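VP1 (Merkel cell polyomavirus, PDB 4FMH) forms the pentameric units of the Merkel cell polyomavirus capsid and binds sialylated glycans through a jelly-roll domain. Local coordinates at residues Ile164-Glu167 / Thr168-Arg172. Numbering follows the deposited sequence. Where two conformers were deposited one is given.
Sequences ITIE and TVLGR
Thr168 reaches back to Thr165 at the start of the short helix 166-170. Its OG1 accepts the backbone N-H of Thr165 at 3.0 Å, and the bond is nearly straight (167°). The hydroxyl gets there because OG1 stands beside its own backbone N, anti to the carbonyl carbon (chi1 -43°). OG1 also hydrogen-bonds to Thr158 OG1, so two bonds grip it. Thr165 is the N-cap, but its own side chain makes no capping bond. A residue at N3 bonding back to the N-cap N-H is one half of a capping box; the reciprocal half is missing.

The tight part is where buried Ile166 meets partly exposed Leu170. Their side chains run alongside each other in the same direction, with Ile166 CG2 3.6 Å from Leu170 CD1. Leu170 N donates to Ile166 O at 2.9 Å, while the preceding bond, Val169 N to Thr165 O, is weak at 3.4 Å. Ile164 is packed more loosely: its side chain and that of Thr168 cross at about a right angle, with Ile164 CG2 4.0 Å from Thr168 CB.

The other end is more open. Gly171 leaves the helix with positive phi, and its N bonds to Glu167 O at 2.9 Å. In one of its two conformers, the exposed Arg172 bonds through NH2 to Gln184 OE1.

The centre of the contact is about 20 Å from the centre of the chain. The helix is an excursion between strands 142-146 and 186-189, and Trp200 NE1, bonding to Ile164 O, ties it to strand 200-202. The chemistry implies a single helical turn fixed at its start by a shared threonine hydroxyl and at its end by backbone bonds. Glu167 CG, anti to its backbone N (chi1 -175°), lies 3.2 Å from Arg172 O. That buried oxygen has no conventional donor in the model; a weak C-H...O contact from Glu167 CA partly compensates.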
loop_
_atom_site.group_PDB
_atom_site.type_symbol
_atom_site.label_atom_id
_atom_site.label_comp_id
_atom_site.label_asym_id
_atom_site.label_seq_id
_atom_site.Cartn_x
_atom_site.Cartn_y
_atom_site.Cartn_z
ATOM N N ILE B 164 -25.785 24.922 -4.498
ATOM C CA ILE B 164 -24.970 25.974 -5.094
ATOM C C ILE B 164 -23.917 25.344 -6.002
ATOM O O ILE B 164 -23.107 24.541 -5.553
ATOM C CB ILE B 164 -24.308 26.867 -4.018
ATOM C CG1 ILE B 164 -25.388 27.650 -3.257
ATOM C CG2 ILE B 164 -23.295 27.836 -4.661
ATOM C CD1 ILE B 164 -25.028 27.953 -1.832
ATOM N N THR B 165 -23.946 25.707 -7.282
ATOM C CA THR B 165 -22.979 25.192 -8.252
ATOM C C THR B 165 -22.333 26.350 -9.020
ATOM O O THR B 165 -22.540 27.514 -8.674
ATOM C CB THR B 165 -23.619 24.157 -9.220
ATOM O OG1 THR B 165 -24.655 24.783 -9.984
ATOM C CG2 THR B 165 -24.210 22.965 -8.448
ATOM N N ILE B 166 -21.536 26.031 -10.037
ATOM C CA ILE B 166 -20.763 27.039 -10.759
ATOM C C ILE B 166 -21.660 28.084 -11.435
ATOM O O ILE B 166 -21.377 29.284 -11.372
ATOM C CB ILE B 166 -19.768 26.400 -11.768
ATOM C CG1 ILE B 166 -18.731 25.540 -11.022
ATOM C CG2 ILE B 166 -19.063 27.481 -12.597
ATOM C CD1 ILE B 166 -17.657 24.898 -11.927
ATOM N N GLU B 167 -22.738 27.631 -12.068
ATOM C CA GLU B 167 -23.698 28.554 -12.687
ATOM C C GLU B 167 -24.231 29.571 -11.662
ATOM O O GLU B 167 -24.419 30.747 -11.987
ATOM C CB GLU B 167 -24.848 27.789 -13.366
ATOM C CG GLU B 167 -25.820 28.689 -14.141
ATOM C CD GLU B 167 -26.744 27.927 -15.090
ATOM O OE1 GLU B 167 -26.555 26.705 -15.292
ATOM O OE2 GLU B 167 -27.669 28.567 -15.637
ATOM N N THR B 168 -24.449 29.113 -10.428
ATOM C CA THR B 168 -24.880 29.985 -9.336
ATOM C C THR B 168 -23.909 31.148 -9.101
ATOM O O THR B 168 -24.334 32.293 -8.981
ATOM C CB THR B 168 -25.062 29.210 -8.007
ATOM O OG1 THR B 168 -25.729 27.967 -8.260
ATOM C CG2 THR B 168 -25.869 30.041 -6.999
ATOM N N VAL B 169 -22.613 30.851 -9.021
ATOM C CA VAL B 169 -21.620 31.885 -8.715
ATOM C C VAL B 169 -21.297 32.772 -9.918
ATOM O O VAL B 169 -21.012 33.960 -9.751
ATOM C CB VAL B 169 -20.317 31.312 -8.071
ATOM C CG1 VAL B 169 -20.652 30.433 -6.872
ATOM C CG2 VAL B 169 -19.496 30.534 -9.081
ATOM N N LEU B 170 -21.346 32.200 -11.122
ATOM C CA LEU B 170 -21.053 32.952 -12.344
ATOM C C LEU B 170 -22.220 33.832 -12.813
ATOM O O LEU B 170 -22.013 34.823 -13.528
ATOM C CB LEU B 170 -20.631 32.013 -13.479
ATOM C CG LEU B 170 -19.318 31.219 -13.389
ATOM C CD1 LEU B 170 -19.097 30.460 -14.700
ATOM C CD2 LEU B 170 -18.124 32.115 -13.080
ATOM N N GLY B 171 -23.440 33.460 -12.430
ATOM C CA GLY B 171 -24.644 34.160 -12.896
ATOM C C GLY B 171 -24.947 33.881 -14.358
ATOM O O GLY B 171 -25.716 34.612 -14.997
ATOM N N ARG B 172 -24.332 32.818 -14.879
ATOM C CA ARG B 172 -24.461 32.420 -16.282
ATOM C C ARG B 172 -24.086 30.941 -16.420
ATOM O O ARG B 172 -23.429 30.384 -15.539
ATOM C CB ARG B 172 -23.565 33.295 -17.177
ATOM C CG ARG B 172 -22.072 33.208 -16.843
ATOM C CD ARG B 172 -21.253 34.336 -17.460
ATOM N NE ARG B 172 -19.834 34.166 -17.154
ATOM C CZ ARG B 172 -19.188 34.809 -16.185
ATOM N NH1 ARG B 172 -19.822 35.689 -15.423
ATOM N NH2 ARG B 172 -17.898 34.575 -15.981
#